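Local coordinates for ABC transporter (Caldanaerobius, PDB 4G68), which probably serves as the extracellular solute-binding component of an ABC transporter, capturing sugars released from xylan for uptake by this thermophilic bacterium, at residues C[125-137]-C[354-366]. Numbering follows the deposited sequence.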
loop_
_atom_site.group_PDB
_atom_site.type_symbol
_atom_site.label_atom_id
_atom_site.label_comp_id
_atom_site.label_asym_id
_atom_site.label_seq_id
_atom_site.Cartn_x
_atom_site.Cartn_y
_atom_site.Cartn_z
ATOM N N ASP C 125 -25.918 0.535 13.462
ATOM C CA ASP C 125 -25.922 1.500 14.548
ATOM C C ASP C 125 -25.522 2.855 14.052
ATOM O O ASP C 125 -25.286 3.750 14.895
ATOM C CB ASP C 125 -24.974 1.043 15.697
ATOM C CG ASP C 125 -23.501 0.921 15.263
ATOM O OD1 ASP C 125 -23.184 0.968 14.057
ATOM O OD2 ASP C 125 -22.647 0.772 16.142
ATOM N N GLY C 126 -25.451 3.019 12.716
ATOM C CA GLY C 126 -24.953 4.289 12.134
ATOM C C GLY C 126 -23.422 4.414 11.917
ATOM O O GLY C 126 -22.943 5.449 11.435
ATOM N N THR C 127 -22.655 3.383 12.274
ATOM C CA THR C 127 -21.204 3.357 12.013
ATOM C C THR C 127 -20.886 3.696 10.550
ATOM O O THR C 127 -19.967 4.467 10.307
ATOM C CB THR C 127 -20.589 1.977 12.341
ATOM O OG1 THR C 127 -20.644 1.722 13.749
ATOM C CG2 THR C 127 -19.117 1.893 11.892
ATOM N N LYS C 128 -21.651 3.160 9.577
ATOM C CA LYS C 128 -21.273 3.382 8.170
ATOM C C LYS C 128 -21.093 4.871 7.818
ATOM O O LYS C 128 -20.200 5.264 7.042
ATOM C CB LYS C 128 -22.269 2.737 7.234
ATOM C CG LYS C 128 -22.252 1.222 7.262
ATOM C CD LYS C 128 -23.299 0.654 6.298
ATOM C CE LYS C 128 -23.166 -0.853 6.196
ATOM N NZ LYS C 128 -24.068 -1.504 5.194
ATOM N N ASP C 129 -21.946 5.682 8.420
ATOM C CA ASP C 129 -22.062 7.099 8.114
ATOM C C ASP C 129 -20.875 7.872 8.608
ATOM O O ASP C 129 -20.667 9.014 8.216
ATOM C CB ASP C 129 -23.354 7.636 8.727
ATOM C CG ASP C 129 -24.567 6.962 8.131
ATOM O OD1 ASP C 129 -24.472 6.594 6.919
ATOM O OD2 ASP C 129 -25.584 6.757 8.867
ATOM N N GLN C 130 -20.083 7.232 9.450
ATOM C CA GLN C 130 -18.887 7.850 9.998
ATOM C C GLN C 130 -17.679 7.602 9.127
ATOM O O GLN C 130 -16.587 8.146 9.409
ATOM C CB GLN C 130 -18.626 7.287 11.395
ATOM C CG GLN C 130 -19.759 7.560 12.389
ATOM C CD GLN C 130 -19.389 7.140 13.762
ATOM O OE1 GLN C 130 -19.423 5.971 14.088
ATOM N NE2 GLN C 130 -19.011 8.086 14.589
ATOM N N LEU C 131 -17.826 6.717 8.139
ATOM C CA LEU C 131 -16.738 6.538 7.120
ATOM C C LEU C 131 -17.045 7.239 5.781
ATOM O O LEU C 131 -18.205 7.497 5.443
ATOM C CB LEU C 131 -16.376 5.058 6.876
ATOM C CG LEU C 131 -15.751 4.334 8.069
ATOM C CD1 LEU C 131 -16.856 3.700 8.920
ATOM C CD2 LEU C 131 -14.900 3.224 7.509
ATOM N N LEU C 132 -15.994 7.549 5.014
ATOM C CA LEU C 132 -16.163 8.098 3.665
ATOM C C LEU C 132 -16.935 7.113 2.804
ATOM O O LEU C 132 -16.968 5.922 3.134
ATOM C CB LEU C 132 -14.799 8.362 2.995
ATOM C CG LEU C 132 -14.015 9.590 3.424
ATOM C CD1 LEU C 132 -13.156 9.295 4.598
ATOM C CD2 LEU C 132 -13.049 10.010 2.317
ATOM N N PRO C 133 -17.551 7.603 1.697
ATOM C CA PRO C 133 -18.427 6.774 0.852
ATOM C C PRO C 133 -17.623 5.681 0.180
ATOM O O PRO C 133 -16.444 5.907 -0.139
ATOM C CB PRO C 133 -18.971 7.770 -0.201
ATOM C CG PRO C 133 -18.719 9.122 0.344
ATOM C CD PRO C 133 -17.471 8.999 1.195
ATOM N N GLY C 134 -18.235 4.508 0.001
ATOM C CA GLY C 134 -17.556 3.386 -0.653
ATOM C C GLY C 134 -16.501 2.646 0.185
ATOM O O GLY C 134 -15.825 1.735 -0.334
ATOM N N SER C 135 -16.346 3.020 1.466
ATOM C CA SER C 135 -15.310 2.406 2.312
ATOM C C SER C 135 -15.425 0.874 2.488
ATOM O O SER C 135 -14.397 0.162 2.652
ATOM C CB SER C 135 -15.256 3.073 3.712
ATOM O OG SER C 135 -14.607 4.341 3.661
ATOM N N PHE C 136 -16.665 0.368 2.458
ATOM C CA PHE C 136 -16.954 -1.047 2.786
ATOM C C PHE C 136 -16.907 -2.003 1.581
ATOM O O PHE C 136 -16.976 -3.233 1.737
ATOM C CB PHE C 136 -18.304 -1.172 3.545
ATOM C CG PHE C 136 -18.245 -0.625 4.964
ATOM C CD1 PHE C 136 -17.808 -1.422 6.024
ATOM C CD2 PHE C 136 -18.614 0.702 5.245
ATOM C CE1 PHE C 136 -17.723 -0.910 7.344
ATOM C CE2 PHE C 136 -18.539 1.213 6.554
ATOM C CZ PHE C 136 -18.086 0.404 7.607
ATOM N N ASP C 137 -16.803 -1.457 0.376
ATOM C CA ASP C 137 -16.767 -2.313 -0.842
ATOM C C ASP C 137 -15.744 -3.470 -0.767
ATOM O O ASP C 137 -16.084 -4.621 -1.066
ATOM C CB ASP C 137 -16.496 -1.475 -2.099
ATOM C CG ASP C 137 -17.530 -0.366 -2.297
ATOM O OD1 ASP C 137 -18.508 -0.315 -1.520
ATOM O OD2 ASP C 137 -17.362 0.446 -3.238
ATOM N N ALA C 354 0.642 10.723 8.347
ATOM C CA ALA C 354 0.908 10.316 6.950
ATOM C C ALA C 354 1.376 8.847 6.760
ATOM O O ALA C 354 1.998 8.493 5.761
ATOM C CB ALA C 354 1.817 11.335 6.216
ATOM N N THR C 355 1.020 8.005 7.725
ATOM C CA THR C 355 1.203 6.550 7.605
ATOM C C THR C 355 0.100 5.913 6.768
ATOM O O THR C 355 0.221 4.753 6.341
ATOM C CB THR C 355 1.192 5.816 8.982
ATOM O OG1 THR C 355 0.033 6.208 9.756
ATOM C CG2 THR C 355 2.476 6.033 9.735
ATOM N N GLY C 356 -0.992 6.654 6.569
ATOM C CA GLY C 356 -2.032 6.219 5.641
ATOM C C GLY C 356 -2.934 7.335 5.137
ATOM O O GLY C 356 -2.726 8.505 5.485
ATOM N N LEU C 357 -3.879 6.974 4.271
ATOM C CA LEU C 357 -4.981 7.870 3.910
ATOM C C LEU C 357 -6.257 7.436 4.673
ATOM O O LEU C 357 -6.608 6.235 4.641
ATOM C CB LEU C 357 -5.206 7.825 2.413
ATOM C CG LEU C 357 -4.083 8.493 1.619
ATOM C CD1 LEU C 357 -4.053 7.930 0.203
ATOM C CD2 LEU C 357 -4.202 10.037 1.659
ATOM N N PRO C 358 -6.941 8.390 5.369
ATOM C CA PRO C 358 -8.017 8.001 6.289
ATOM C C PRO C 358 -9.217 7.418 5.560
ATOM O O PRO C 358 -9.610 7.920 4.466
ATOM C CB PRO C 358 -8.408 9.340 6.961
ATOM C CG PRO C 358 -7.993 10.425 5.992
ATOM C CD PRO C 358 -6.693 9.863 5.411
ATOM N N ALA C 359 -9.802 6.359 6.120
ATOM C CA ALA C 359 -11.085 5.851 5.602
ATOM C C ALA C 359 -12.265 6.444 6.329
ATOM O O ALA C 359 -13.399 6.463 5.781
ATOM C CB ALA C 359 -11.192 4.322 5.647
ATOM N N TRP C 360 -12.020 6.902 7.556
ATOM C CA TRP C 360 -13.097 7.479 8.365
ATOM C C TRP C 360 -13.118 8.950 8.117
ATOM O O TRP C 360 -12.090 9.518 7.718
ATOM C CB TRP C 360 -12.840 7.261 9.836
ATOM C CG TRP C 360 -13.029 5.823 10.244
ATOM C CD1 TRP C 360 -12.308 4.703 9.791
ATOM C CD2 TRP C 360 -14.060 5.290 11.141
ATOM N NE1 TRP C 360 -12.780 3.546 10.380
ATOM C CE2 TRP C 360 -13.859 3.825 11.174
ATOM C CE3 TRP C 360 -15.133 5.851 11.878
ATOM C CZ2 TRP C 360 -14.654 2.994 11.963
ATOM C CZ3 TRP C 360 -15.921 4.991 12.653
ATOM C CH2 TRP C 360 -15.684 3.597 12.702
ATOM N N LYS C 361 -14.268 9.574 8.331
ATOM C CA LYS C 361 -14.385 11.033 8.113
ATOM C C LYS C 361 -13.503 11.656 9.176
ATOM O O LYS C 361 -13.197 11.009 10.174
ATOM C CB LYS C 361 -15.842 11.535 8.229
ATOM C CG LYS C 361 -16.781 10.900 7.218
ATOM C CD LYS C 361 -18.234 11.132 7.583
ATOM C CE LYS C 361 -19.095 10.913 6.344
ATOM N NZ LYS C 361 -20.539 11.240 6.543
ATOM N N TYR C 362 -13.064 12.882 8.936
ATOM C CA TYR C 362 -11.997 13.455 9.710
ATOM C C TYR C 362 -12.265 14.937 10.003
ATOM O O TYR C 362 -11.330 15.717 10.169
ATOM C CB TYR C 362 -10.654 13.228 8.982
ATOM C CG TYR C 362 -10.697 13.589 7.519
ATOM C CD1 TYR C 362 -10.495 14.918 7.100
ATOM C CD2 TYR C 362 -10.882 12.614 6.546
ATOM C CE1 TYR C 362 -10.499 15.249 5.767
ATOM C CE2 TYR C 362 -10.892 12.944 5.193
ATOM C CZ TYR C 362 -10.692 14.270 4.812
ATOM O OH TYR C 362 -10.708 14.633 3.472
ATOM N N ASP C 363 -13.555 15.297 10.059
ATOM C CA ASP C 363 -14.014 16.644 10.495
ATOM C C ASP C 363 -13.576 16.986 11.921
ATOM O O ASP C 363 -13.295 18.152 12.221
ATOM C CB ASP C 363 -15.544 16.740 10.423
ATOM C CG ASP C 363 -16.086 16.389 9.053
ATOM O OD1 ASP C 363 -15.866 17.161 8.093
ATOM O OD2 ASP C 363 -16.747 15.334 8.940
ATOM N N ASN C 364 -13.508 15.972 12.795
ATOM C CA ASN C 364 -12.977 16.168 14.150
ATOM C C ASN C 364 -11.514 16.608 14.249
ATOM O O ASN C 364 -11.092 16.995 15.357
ATOM C CB ASN C 364 -13.180 14.926 15.035
ATOM C CG ASN C 364 -12.549 13.633 14.431
ATOM O OD1 ASN C 364 -11.876 12.901 15.111
ATOM N ND2 ASN C 364 -12.849 13.338 13.192
ATOM N N ILE C 365 -10.766 16.523 13.137
ATOM C CA ILE C 365 -9.300 16.750 13.122
ATOM C C ILE C 365 -8.957 18.176 12.679
ATOM O O ILE C 365 -9.560 18.696 11.770
ATOM C CB ILE C 365 -8.531 15.750 12.182
ATOM C CG1 ILE C 365 -8.576 14.293 12.715
ATOM C CG2 ILE C 365 -7.062 16.157 12.012
ATOM C CD1 ILE C 365 -8.412 14.124 14.218
ATOM N N ASP C 366 -7.959 18.778 13.329
ATOM C CA ASP C 366 -7.495 20.116 12.969
ATOM C C ASP C 366 -6.514 20.026 11.812
ATOM O O ASP C 366 -5.350 19.604 11.986
ATOM C CB ASP C 366 -6.847 20.759 14.192
ATOM C CG ASP C 366 -6.388 22.191 13.961
ATOM O OD1 ASP C 366 -6.672 22.835 12.930
ATOM O OD2 ASP C 366 -5.698 22.672 14.887
HETATM O O HOH W 1 -15.329 9.594 11.415
#
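Leu131 and Trp360 face each other in a single beta bridge, closed by two backbone bonds on the flanking residues. Lys361 N gives a nearly straight bond to Gln130 O (2.9 Å, 174°), and Leu132 N donates to Ala359 O (2.9 Å) in the carbonyl plane. Gln130 O also accepts from water 1 (2.8 Å), which donates its other hydrogen to Lys361 O and so links the two segments. From Lys361 the extended side chain runs along the backbone of 129-131 until NZ meets Asp129 O (2.8 Å) nearly head-on, while the Asp129 carboxylate stays well clear of the ammonium. Ser135 OG bonds Leu132 O from above its carbonyl plane, within the type II turn from Leu132 to Ser135. Leu131 lays its branched end on the indole of Trp360: with CG beside the backbone N (chi1 -66°), that carbon stands 3.6 Å from the centroid of the five-membered ring, a CH-pi contact over the face. Thr127 CG2 touches the benzo end at CH2 (3.9 Å). Indole NE1 is satisfied by Pro149 O, and Trp360 N by Ser347 OG of helix 332-353. Cut back to an alanine, Trp360 would no longer cover the Leu131 branch, and Pro149 O would probably lose this donor. Largely through main-chain acceptors, with one CH-pi contact beside them, the 125-137 loop is thus joined to strand 357-358, which pairs antiparallel with strand 144-160 in this solute-binding protein fold.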